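Local coordinates for protein alpha-/beta-galactoside alpha-2,3-sialyltransferase (Photobacterium phosphoreum, PDB 2ZWI) that probably transfers sialic acid from CMP-sialic acid to the 3-position of terminal galactosides, using a two-domain GT-B fold in which CMP is bound, at residues 82-87 with 110-115; 118-123 with 154-159; 75-80 with 101-106; 105-110 with 164-169. All coordinates share one frame; numbering follows the deposited sequence. Where two conformers were deposited one is given.

In the fold
Followed from the N terminus, the chain enters strand 74-82, where contact 3 opens at 75-80 and contact 1 at 82-87. It then runs through helix 86-98 and enters the parallel strand 104-110. There 101-106 closes contact 3 and 110-115 closes contact 1; the two cross because their segments alternate. Contact 4 starts on the residues that end contact 3, also crosses contact 1, and closes only at 164-169. Contact 2, between 118-123 and 154-159, falls wholly within that longer excursion. Contacts 3 and 4 join three adjacent strands of one parallel sheet. Contact 1 joins the strand ends and the turns into helices 86-98 and 114-125, and contact 2 packs helix 114-125 on helix 156-159.

Contact 1: residues 82-87 with 110-115; sequences NTLWAV and YDDGSA
Asp112 OD1 is gripped by two donors, the amide of Asn82 and a water. Asn82 ND2 lies 2.8 Å from Asp112 OD1 in an almost straight bond (N-H...O 172°) that stays in the amide plane and meets the anti lone pair of the carboxylate oxygen, pointing away from OD2. The water donates to Asp112 OD1 over 2.6 Å and accepts from Trp85 NE1 over 2.9 Å, sitting at the indole edge in the ring plane. Asp112 can present this oxygen because its CG is turned anti to the backbone N (chi1 177°), which carries the carboxylate toward 82-87. The rotation of the Asn82 amide is fixed as well: ND2 also donates to Asp10 OD1, while OD1 accepts from Trp85 N at 3.1 Å, an Asx motif in which the donor stands above the carbonyl plane. Beside the polar pair, Leu84 CD2 rests on Ala115 CB at 3.8 Å. The backbones are joined by Thr83 N donating to Tyr110 O at 3.0 Å. A second water bridges Thr83 OG1 and Asp111 OD1, and the Asp111 carboxylate is further held by Tyr117 OH, Tyr160 OH and Leu173 N. The side chain of Asp112 comes within about 6 Å of bound CMP, nearest atoms, which places this contact beside the nucleotide pocket. It lies at the C-terminal ends of the neighbouring parallel strands 74-82 and 104-110, just where the chain turns into helices 86-98 and 114-125.

Contact 2: residues 118-123 with 154-159; sequences VRLYDF and NSIENI
Ile156 reaches the helix of 118-123 with both of its branches. The CG1-CD1 branch lies against the start of the Arg119 side chain, with Ile156 CG1 3.5 Å from Arg119 CB, and its CD1 reaches Leu120 CD2 at 3.9 Å. Ile156 CG2 stands over one face of the Phe123 ring, 4.0 Å from the centroid and 18° off the ring normal, a CH-pi contact. Phe123 offers this face because its CG is anti to the backbone N (chi1 -175°), which brings the ring out toward 154-159. Glu157 OE1 comes to 3.7 Å from Phe123 CE1 at the same ring. Beyond the apolar patch, the Arg119 chain runs extended from CG to NE and delivers NH1 to Asn154. NH1 donates to Asn154 OD1 at 3.0 Å, with the guanidinium and amide planes nearly perpendicular; the backbone Asn154 O is another close neighbour of NH1, at 2.7 Å.

Further out, Asn154 ND2 donates to Leu84 O, which steadies the amide that faces Arg119. Ser155 is the N-cap of helix 156-159, and Ile156, pointing toward 118-123, is its first residue; Ile159 N bonds to Ser155 O at 3.0 Å. Leu187 of helix 185-191 touches both Leu120 and Ile156, and helix 128-147 packs on Phe123 through Gln131 and Ile135. The chemistry is thus divided between a buried apolar centre and a polar margin. Because NH1 approaches Asn154 OD1 from 74° out of the carbonyl plane, that bond is probably less directional, and the charge on Arg119 is likely to help it.

Contact 3: residues 75-80 with 101-106; sequences KKVIIN and KKTEIE
Lys75 and Glu104 begin the pairing of the two parallel strands in a beta-alpha-beta unit, strand 74-82, helix 86-98 and strand 104-110, within a Rossmann-like sheet. The side chains sort onto two faces. On one, Lys76, Ile78, Glu104 and Glu106 stand in neighbouring rows. Lys76 slants across Glu106: in one of its two conformers the extended start of the chain puts CD 3.7 Å from Glu106 OE1, while the bend at chi3 (73°) only turns CE and NZ, and the 4.0 Å from NZ to OE1 is too long for a salt bridge. On the other face two pairs are likewise inclined instead of lying parallel: Val77 and Thr103 touch methyl to methyl, CG2 to CG2, at 3.8 Å, and Ile79 CD1 reaches Ile105 CG2 at 3.9 Å. Helix 86-98 covers that apolar face through Ile92, Ile93 and Ile96. The backbones exchange bonds alternately: Glu104 N to Lys75 O, Val77 N to Glu104 O (2.8 Å), Glu106 N to Val77 O, and Ile79 N to Glu106 O. The segment axes are 22° apart. At the N-terminal end of the pairing, Lys75 bends at chi2 and chi3 to cross the Glu104 chain, and its NZ makes a salt bridge to Glu104 OE2 at 3.0 Å, reaching the syn side 34° out of the carboxylate plane.

Contact 4: residues 105-110 with 164-169; sequences IELNFY and QLYPTT
In the Rossmann-like parallel sheet, strand 104-110 takes strand 168-172 as its next neighbour, and Leu107 and Thr168 lie in register at the start of that pairing. Leu107 uses both backbone polar atoms: its N donates to Pro167 O at 2.8 Å and its O accepts from Thr169 N at 2.8 Å. Phe109 N then bonds to Thr169 O at 2.9 Å and continues the alternating pattern, which runs on through Phe109 and His171. On the face of Leu107 and Thr168, Leu107 CD1 packs against Tyr166 CB and lies 3.5 Å from Thr168 OG1. With chi1 at -59°, Thr168 holds CG2 anti to its backbone N and OG1 beside that N. The hydroxyl thereby reaches its own segment, donating to Tyr166 O at 2.9 Å from 62° out of the carbonyl plane, while the methyl faces Phe109 and meets the ring edge in plane, Thr168 CG2 3.8 Å from Phe109 CD2. Tyr166 brings its ring against Ile105, with CD2 3.8 Å from Ile105 CB, and its hydroxyl goes on to Glu97 of helix 86-98. On the other face Asn108 and Thr169 extend alongside each other in the same direction, with Asn108 ND2 3.5 Å from Thr169 CB. Strand 104-110 thus stands between strands 74-82 and 168-172. Helix 86-98 packs on Ile105 and Phe109 through Ile96, Ala86 and Val89, and Tyr166 bridges from it, through Ile93, to Ile146 of helix 128-147.

Contact 1: residues 82-87 with 110-115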
# COMPACT_ATOMS: atom_id res chain seq x y z
N ASN A 82 -8.43 -4.28 1.05
CA ASN A 82 -7.53 -3.32 1.66
C ASN A 82 -7.70 -3.47 3.18
O ASN A 82 -8.80 -3.32 3.69
CB ASN A 82 -7.95 -1.92 1.17
CG ASN A 82 -7.21 -0.79 1.84
OD1 ASN A 82 -7.07 -0.75 3.05
ND2 ASN A 82 -6.74 0.17 1.03
N THR A 83 -6.61 -3.78 3.88
CA THR A 83 -6.66 -4.06 5.33
C THR A 83 -7.29 -2.91 6.14
O THR A 83 -8.21 -3.14 6.90
CB THR A 83 -5.26 -4.44 5.87
OG1 THR A 83 -4.69 -5.45 5.02
CG2 THR A 83 -5.36 -4.98 7.28
N LEU A 84 -6.81 -1.67 5.96
CA LEU A 84 -7.40 -0.53 6.67
C LEU A 84 -8.91 -0.45 6.41
O LEU A 84 -9.69 -0.17 7.31
CB LEU A 84 -6.72 0.78 6.23
CG LEU A 84 -7.10 2.06 6.99
CD1 LEU A 84 -6.71 1.96 8.47
CD2 LEU A 84 -6.43 3.25 6.32
N TRP A 85 -9.30 -0.71 5.16
CA TRP A 85 -10.68 -0.64 4.73
C TRP A 85 -11.34 -2.02 4.70
O TRP A 85 -12.14 -2.34 3.82
CB TRP A 85 -10.74 0.03 3.35
CG TRP A 85 -10.34 1.47 3.43
CD1 TRP A 85 -9.20 2.03 2.92
CD2 TRP A 85 -11.05 2.52 4.08
NE1 TRP A 85 -9.17 3.38 3.21
CE2 TRP A 85 -10.30 3.70 3.92
CE3 TRP A 85 -12.27 2.58 4.78
CZ2 TRP A 85 -10.72 4.93 4.43
CZ3 TRP A 85 -12.69 3.80 5.29
CH2 TRP A 85 -11.92 4.96 5.11
N ALA A 86 -11.00 -2.84 5.69
CA ALA A 86 -11.60 -4.17 5.83
C ALA A 86 -13.14 -4.09 5.86
O ALA A 86 -13.81 -5.06 5.55
CB ALA A 86 -11.09 -4.87 7.10
N VAL A 87 -13.67 -2.92 6.23
CA VAL A 87 -15.14 -2.71 6.21
C VAL A 87 -15.77 -3.07 4.86
O VAL A 87 -16.88 -3.61 4.82
CB VAL A 87 -15.54 -1.24 6.62
CG1 VAL A 87 -15.10 -0.23 5.57
CG2 VAL A 87 -17.05 -1.14 6.89
N TYR A 110 -4.52 -6.73 1.77
CA TYR A 110 -3.29 -6.02 1.42
C TYR A 110 -3.23 -4.70 2.18
O TYR A 110 -4.18 -3.92 2.13
CB TYR A 110 -3.29 -5.74 -0.09
CG TYR A 110 -3.20 -6.98 -0.93
CD1 TYR A 110 -4.34 -7.74 -1.22
CD2 TYR A 110 -1.98 -7.40 -1.44
CE1 TYR A 110 -4.26 -8.90 -1.99
CE2 TYR A 110 -1.89 -8.56 -2.22
CZ TYR A 110 -3.02 -9.29 -2.48
OH TYR A 110 -2.90 -10.41 -3.25
N ASP A 111 -2.12 -4.45 2.88
CA ASP A 111 -1.94 -3.19 3.62
C ASP A 111 -2.21 -1.98 2.73
O ASP A 111 -1.86 -2.00 1.56
CB ASP A 111 -0.50 -3.07 4.16
CG ASP A 111 -0.21 -4.00 5.32
OD1 ASP A 111 -1.16 -4.55 5.92
OD2 ASP A 111 0.99 -4.16 5.63
N ASP A 112 -2.79 -0.93 3.31
CA ASP A 112 -3.10 0.33 2.62
C ASP A 112 -1.85 1.21 2.45
O ASP A 112 -1.69 1.89 1.43
CB ASP A 112 -4.20 1.06 3.42
CG ASP A 112 -4.57 2.42 2.87
OD1 ASP A 112 -5.58 2.51 2.15
OD2 ASP A 112 -3.88 3.41 3.19
N GLY A 113 -0.98 1.21 3.46
CA GLY A 113 0.17 2.10 3.51
C GLY A 113 0.66 2.27 4.93
O GLY A 113 0.63 1.33 5.73
N SER A 114 1.05 3.50 5.27
CA SER A 114 1.61 3.81 6.58
C SER A 114 0.62 3.70 7.75
O SER A 114 1.04 3.48 8.90
CB SER A 114 2.22 5.22 6.55
OG SER A 114 1.19 6.19 6.50
N ALA A 115 -0.67 3.87 7.48
CA ALA A 115 -1.71 3.85 8.52
C ALA A 115 -1.71 2.56 9.35
O ALA A 115 -1.77 2.63 10.58
CB ALA A 115 -3.10 4.11 7.93
O HOH W 1 -2.29 -6.98 5.46
O HOH W 2 -6.81 4.78 2.28

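Contact 2: residues 118-123 with 154-159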
# COMPACT_ATOMS: atom_id res chain seq x y z
N VAL A 118 1.38 2.81 11.68
CA VAL A 118 1.11 3.76 12.77
C VAL A 118 0.21 3.11 13.83
O VAL A 118 0.48 3.18 15.04
CB VAL A 118 0.52 5.10 12.23
CG1 VAL A 118 0.01 5.99 13.36
CG2 VAL A 118 1.59 5.85 11.43
N ARG A 119 -0.84 2.42 13.38
CA ARG A 119 -1.74 1.71 14.28
C ARG A 119 -1.05 0.55 15.02
O ARG A 119 -1.28 0.37 16.23
CB ARG A 119 -3.00 1.28 13.53
CG ARG A 119 -3.86 2.49 13.17
CD ARG A 119 -5.06 2.15 12.32
NE ARG A 119 -5.78 3.38 11.95
CZ ARG A 119 -7.11 3.48 11.94
NH1 ARG A 119 -7.86 2.45 12.29
NH2 ARG A 119 -7.68 4.62 11.59
N LEU A 120 -0.20 -0.20 14.32
CA LEU A 120 0.59 -1.27 14.96
C LEU A 120 1.54 -0.74 16.05
O LEU A 120 1.66 -1.34 17.13
CB LEU A 120 1.37 -2.07 13.92
CG LEU A 120 0.52 -2.98 13.03
CD1 LEU A 120 1.33 -3.53 11.86
CD2 LEU A 120 -0.05 -4.10 13.87
N TYR A 121 2.21 0.38 15.77
CA TYR A 121 3.06 1.01 16.76
C TYR A 121 2.26 1.40 18.01
O TYR A 121 2.65 1.08 19.13
CB TYR A 121 3.80 2.23 16.21
CG TYR A 121 4.74 2.82 17.23
CD1 TYR A 121 6.02 2.30 17.39
CD2 TYR A 121 4.34 3.86 18.06
CE1 TYR A 121 6.88 2.80 18.34
CE2 TYR A 121 5.22 4.39 19.03
CZ TYR A 121 6.49 3.85 19.15
OH TYR A 121 7.38 4.34 20.09
N ASP A 122 1.14 2.07 17.79
CA ASP A 122 0.28 2.52 18.88
C ASP A 122 -0.20 1.33 19.72
O ASP A 122 -0.12 1.35 20.94
CB ASP A 122 -0.90 3.33 18.34
CG ASP A 122 -0.50 4.76 17.91
OD1 ASP A 122 0.50 5.29 18.43
OD2 ASP A 122 -1.20 5.35 17.06
N PHE A 123 -0.66 0.29 19.04
CA PHE A 123 -1.12 -0.93 19.68
C PHE A 123 -0.01 -1.59 20.51
O PHE A 123 -0.28 -2.11 21.59
CB PHE A 123 -1.66 -1.90 18.62
CG PHE A 123 -2.27 -3.15 19.18
CD1 PHE A 123 -3.63 -3.19 19.51
CD2 PHE A 123 -1.50 -4.30 19.34
CE1 PHE A 123 -4.20 -4.37 20.03
CE2 PHE A 123 -2.06 -5.47 19.85
CZ PHE A 123 -3.41 -5.50 20.20
N ASN A 154 -12.31 -0.20 12.55
CA ASN A 154 -11.08 -0.67 11.91
C ASN A 154 -9.83 -0.56 12.81
O ASN A 154 -8.77 -0.08 12.40
CB ASN A 154 -10.90 -0.08 10.51
CG ASN A 154 -10.66 1.41 10.52
OD1 ASN A 154 -10.78 2.09 11.54
ND2 ASN A 154 -10.28 1.94 9.37
N SER A 155 -9.98 -1.01 14.05
CA SER A 155 -8.87 -1.07 14.99
C SER A 155 -7.92 -2.20 14.56
O SER A 155 -8.30 -3.07 13.78
CB SER A 155 -9.42 -1.34 16.39
OG SER A 155 -10.11 -2.58 16.39
N ILE A 156 -6.70 -2.17 15.08
CA ILE A 156 -5.69 -3.19 14.76
C ILE A 156 -6.17 -4.62 15.00
O ILE A 156 -6.05 -5.49 14.12
CB ILE A 156 -4.35 -2.93 15.51
CG1 ILE A 156 -3.49 -1.96 14.72
CG2 ILE A 156 -3.59 -4.25 15.79
CD1 ILE A 156 -3.38 -2.26 13.20
N GLU A 157 -6.73 -4.86 16.18
CA GLU A 157 -7.19 -6.19 16.56
C GLU A 157 -8.29 -6.74 15.62
O GLU A 157 -8.38 -7.96 15.41
CB GLU A 157 -7.61 -6.23 18.04
CG GLU A 157 -8.84 -5.37 18.42
CD GLU A 157 -8.50 -3.94 18.82
OE1 GLU A 157 -7.41 -3.42 18.49
OE2 GLU A 157 -9.36 -3.31 19.47
N ASN A 158 -9.10 -5.84 15.06
CA ASN A 158 -10.19 -6.22 14.15
C ASN A 158 -9.72 -6.47 12.74
O ASN A 158 -9.99 -7.53 12.17
CB ASN A 158 -11.29 -5.15 14.16
CG ASN A 158 -12.13 -5.17 15.43
OD1 ASN A 158 -11.99 -6.07 16.25
ND2 ASN A 158 -13.01 -4.19 15.58
N ILE A 159 -9.03 -5.49 12.16
CA ILE A 159 -8.56 -5.60 10.77
C ILE A 159 -7.55 -6.74 10.59
O ILE A 159 -7.57 -7.40 9.56
CB ILE A 159 -8.06 -4.25 10.20
CG1 ILE A 159 -6.75 -3.79 10.86
CG2 ILE A 159 -9.14 -3.18 10.35
CD1 ILE A 159 -6.19 -2.48 10.31

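Contact 3: residues 75-80 with 101-106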
# COMPACT_ATOMS: atom_id res chain seq x y z
N LYS A 75 -18.81 -22.53 -5.81
CA LYS A 75 -18.21 -23.24 -4.70
C LYS A 75 -17.55 -22.28 -3.70
O LYS A 75 -17.76 -22.39 -2.48
CB LYS A 75 -17.19 -24.24 -5.25
CG LYS A 75 -16.02 -24.54 -4.33
CD LYS A 75 -16.41 -25.45 -3.18
CE LYS A 75 -16.08 -26.90 -3.47
NZ LYS A 75 -16.08 -27.68 -2.20
N LYS A 76 -16.78 -21.32 -4.22
CA LYS A 76 -15.93 -20.46 -3.39
C LYS A 76 -15.86 -19.02 -3.90
O LYS A 76 -15.90 -18.78 -5.10
CB LYS A 76 -14.52 -21.07 -3.31
CG LYS A 76 -13.44 -20.18 -2.68
CD LYS A 76 -12.13 -20.92 -2.46
CE LYS A 76 -11.37 -21.19 -3.76
NZ LYS A 76 -10.13 -21.99 -3.53
N VAL A 77 -15.74 -18.08 -2.97
CA VAL A 77 -15.42 -16.68 -3.29
C VAL A 77 -14.12 -16.31 -2.56
O VAL A 77 -14.01 -16.48 -1.33
CB VAL A 77 -16.57 -15.70 -2.91
CG1 VAL A 77 -16.18 -14.24 -3.18
CG2 VAL A 77 -17.86 -16.06 -3.65
N ILE A 78 -13.13 -15.86 -3.32
CA ILE A 78 -11.93 -15.28 -2.75
C ILE A 78 -12.08 -13.76 -2.81
O ILE A 78 -12.23 -13.19 -3.89
CB ILE A 78 -10.64 -15.74 -3.49
CG1 ILE A 78 -10.60 -17.28 -3.62
CG2 ILE A 78 -9.39 -15.26 -2.74
CD1 ILE A 78 -9.44 -17.80 -4.45
N ILE A 79 -12.07 -13.11 -1.65
CA ILE A 79 -12.17 -11.66 -1.59
C ILE A 79 -10.78 -11.05 -1.31
O ILE A 79 -10.12 -11.41 -0.34
CB ILE A 79 -13.17 -11.16 -0.52
CG1 ILE A 79 -14.50 -11.93 -0.60
CG2 ILE A 79 -13.42 -9.65 -0.68
CD1 ILE A 79 -15.35 -11.83 0.67
N ASN A 80 -10.37 -10.16 -2.20
CA ASN A 80 -9.09 -9.47 -2.11
C ASN A 80 -9.36 -7.99 -1.82
O ASN A 80 -10.03 -7.31 -2.61
CB ASN A 80 -8.30 -9.67 -3.40
CG ASN A 80 -8.14 -11.16 -3.78
OD1 ASN A 80 -9.01 -11.76 -4.42
ND2 ASN A 80 -7.03 -11.74 -3.38
N LYS A 101 -26.12 -19.94 1.07
CA LYS A 101 -25.88 -20.91 0.00
C LYS A 101 -24.65 -21.77 0.27
O LYS A 101 -24.17 -22.46 -0.63
CB LYS A 101 -25.74 -20.18 -1.33
CG LYS A 101 -27.04 -19.64 -1.93
CD LYS A 101 -27.74 -20.73 -2.71
CE LYS A 101 -29.07 -20.27 -3.27
NZ LYS A 101 -29.93 -21.46 -3.60
N LYS A 102 -24.14 -21.71 1.50
CA LYS A 102 -22.98 -22.50 1.94
C LYS A 102 -21.74 -22.26 1.03
O LYS A 102 -21.06 -23.20 0.60
CB LYS A 102 -23.35 -23.99 2.04
CG LYS A 102 -24.43 -24.31 3.09
CD LYS A 102 -23.91 -24.07 4.50
CE LYS A 102 -24.80 -24.72 5.54
NZ LYS A 102 -24.04 -24.91 6.82
N THR A 103 -21.48 -20.99 0.75
CA THR A 103 -20.37 -20.59 -0.09
C THR A 103 -19.10 -20.55 0.76
O THR A 103 -19.11 -20.01 1.86
CB THR A 103 -20.63 -19.18 -0.71
OG1 THR A 103 -21.93 -19.16 -1.31
CG2 THR A 103 -19.59 -18.83 -1.75
N GLU A 104 -18.03 -21.15 0.26
CA GLU A 104 -16.73 -21.05 0.93
C GLU A 104 -16.20 -19.64 0.71
O GLU A 104 -16.31 -19.11 -0.39
CB GLU A 104 -15.75 -22.09 0.38
CG GLU A 104 -16.08 -23.52 0.80
CD GLU A 104 -15.26 -24.57 0.08
OE1 GLU A 104 -14.16 -24.23 -0.43
OE2 GLU A 104 -15.70 -25.74 0.03
N ILE A 105 -15.65 -19.03 1.76
CA ILE A 105 -15.04 -17.70 1.65
C ILE A 105 -13.59 -17.73 2.12
O ILE A 105 -13.29 -18.24 3.19
CB ILE A 105 -15.81 -16.62 2.46
CG1 ILE A 105 -17.22 -16.42 1.91
CG2 ILE A 105 -15.05 -15.29 2.43
CD1 ILE A 105 -18.20 -15.82 2.91
N GLU A 106 -12.70 -17.19 1.29
CA GLU A 106 -11.29 -17.03 1.63
C GLU A 106 -10.89 -15.58 1.42
O GLU A 106 -11.42 -14.91 0.53
CB GLU A 106 -10.42 -17.96 0.79
CG GLU A 106 -10.68 -19.43 1.11
CD GLU A 106 -9.78 -20.38 0.36
OE1 GLU A 106 -10.01 -21.61 0.47
OE2 GLU A 106 -8.84 -19.92 -0.32

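Contact 4: residues 105-110 with 164-169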
# COMPACT_ATOMS: atom_id res chain seq x y z
N ILE A 105 -15.65 -19.03 1.76
CA ILE A 105 -15.04 -17.70 1.65
C ILE A 105 -13.59 -17.73 2.12
O ILE A 105 -13.29 -18.24 3.19
CB ILE A 105 -15.81 -16.62 2.46
CG1 ILE A 105 -17.22 -16.42 1.91
CG2 ILE A 105 -15.05 -15.29 2.43
CD1 ILE A 105 -18.20 -15.82 2.91
N GLU A 106 -12.70 -17.19 1.29
CA GLU A 106 -11.29 -17.03 1.63
C GLU A 106 -10.89 -15.58 1.42
O GLU A 106 -11.42 -14.91 0.53
CB GLU A 106 -10.42 -17.96 0.79
CG GLU A 106 -10.68 -19.43 1.11
CD GLU A 106 -9.78 -20.38 0.36
OE1 GLU A 106 -10.01 -21.61 0.47
OE2 GLU A 106 -8.84 -19.92 -0.32
N LEU A 107 -9.96 -15.09 2.23
CA LEU A 107 -9.64 -13.66 2.27
C LEU A 107 -8.17 -13.38 2.04
O LEU A 107 -7.31 -14.07 2.57
CB LEU A 107 -10.04 -13.05 3.62
CG LEU A 107 -11.48 -13.27 4.12
CD1 LEU A 107 -11.64 -12.77 5.53
CD2 LEU A 107 -12.50 -12.61 3.18
N ASN A 108 -7.89 -12.36 1.23
CA ASN A 108 -6.56 -11.79 1.09
C ASN A 108 -6.63 -10.29 1.38
O ASN A 108 -7.28 -9.55 0.61
CB ASN A 108 -6.02 -12.01 -0.34
CG ASN A 108 -5.81 -13.49 -0.66
OD1 ASN A 108 -6.53 -14.06 -1.49
ND2 ASN A 108 -4.85 -14.11 -0.01
N PHE A 109 -6.00 -9.85 2.46
CA PHE A 109 -5.92 -8.43 2.82
C PHE A 109 -4.53 -7.85 2.47
O PHE A 109 -3.51 -8.42 2.84
CB PHE A 109 -6.19 -8.21 4.31
CG PHE A 109 -7.63 -8.41 4.72
CD1 PHE A 109 -8.56 -7.38 4.57
CD2 PHE A 109 -8.04 -9.61 5.30
CE1 PHE A 109 -9.90 -7.55 4.96
CE2 PHE A 109 -9.37 -9.79 5.70
CZ PHE A 109 -10.31 -8.75 5.53
N TYR A 110 -4.52 -6.73 1.77
CA TYR A 110 -3.29 -6.02 1.42
C TYR A 110 -3.23 -4.70 2.18
O TYR A 110 -4.18 -3.92 2.13
CB TYR A 110 -3.29 -5.74 -0.09
CG TYR A 110 -3.20 -6.98 -0.93
CD1 TYR A 110 -4.34 -7.74 -1.22
CD2 TYR A 110 -1.98 -7.40 -1.44
CE1 TYR A 110 -4.26 -8.90 -1.99
CE2 TYR A 110 -1.89 -8.56 -2.22
CZ TYR A 110 -3.02 -9.29 -2.48
OH TYR A 110 -2.90 -10.41 -3.25
N GLN A 164 -9.31 -15.70 12.39
CA GLN A 164 -10.12 -16.39 13.39
C GLN A 164 -11.44 -16.91 12.81
O GLN A 164 -12.04 -17.83 13.36
CB GLN A 164 -10.41 -15.46 14.58
CG GLN A 164 -9.15 -15.02 15.34
CD GLN A 164 -9.42 -13.90 16.35
OE1 GLN A 164 -9.30 -14.12 17.56
NE2 GLN A 164 -9.76 -12.71 15.86
N LEU A 165 -11.88 -16.32 11.70
CA LEU A 165 -13.20 -16.62 11.13
C LEU A 165 -13.15 -17.32 9.78
O LEU A 165 -14.02 -18.15 9.49
CB LEU A 165 -14.04 -15.35 10.99
CG LEU A 165 -14.69 -14.67 12.20
CD1 LEU A 165 -15.47 -15.67 13.03
CD2 LEU A 165 -13.66 -13.96 13.04
N TYR A 166 -12.17 -16.96 8.96
CA TYR A 166 -12.06 -17.46 7.59
C TYR A 166 -10.60 -17.75 7.25
O TYR A 166 -9.70 -17.15 7.86
CB TYR A 166 -12.61 -16.42 6.59
CG TYR A 166 -14.06 -16.04 6.82
CD1 TYR A 166 -14.40 -14.97 7.65
CD2 TYR A 166 -15.09 -16.77 6.22
CE1 TYR A 166 -15.73 -14.63 7.88
CE2 TYR A 166 -16.44 -16.43 6.44
CZ TYR A 166 -16.74 -15.36 7.27
OH TYR A 166 -18.05 -15.03 7.50
N PRO A 167 -10.35 -18.66 6.29
CA PRO A 167 -9.01 -18.76 5.72
C PRO A 167 -8.60 -17.38 5.19
O PRO A 167 -9.28 -16.83 4.31
CB PRO A 167 -9.17 -19.76 4.58
CG PRO A 167 -10.36 -20.60 4.98
CD PRO A 167 -11.29 -19.63 5.68
N THR A 168 -7.54 -16.82 5.78
CA THR A 168 -7.13 -15.43 5.53
C THR A 168 -5.62 -15.35 5.36
O THR A 168 -4.85 -15.95 6.13
CB THR A 168 -7.52 -14.50 6.70
OG1 THR A 168 -8.93 -14.54 6.90
CG2 THR A 168 -7.13 -13.08 6.44
N THR A 169 -5.20 -14.60 4.35
CA THR A 169 -3.79 -14.20 4.23
C THR A 169 -3.67 -12.67 4.32
O THR A 169 -4.44 -11.94 3.71
CB THR A 169 -3.15 -14.74 2.94
OG1 THR A 169 -3.11 -16.18 3.00
CG2 THR A 169 -1.72 -14.22 2.78
O HOH W 3 -6.25 -17.14 2.10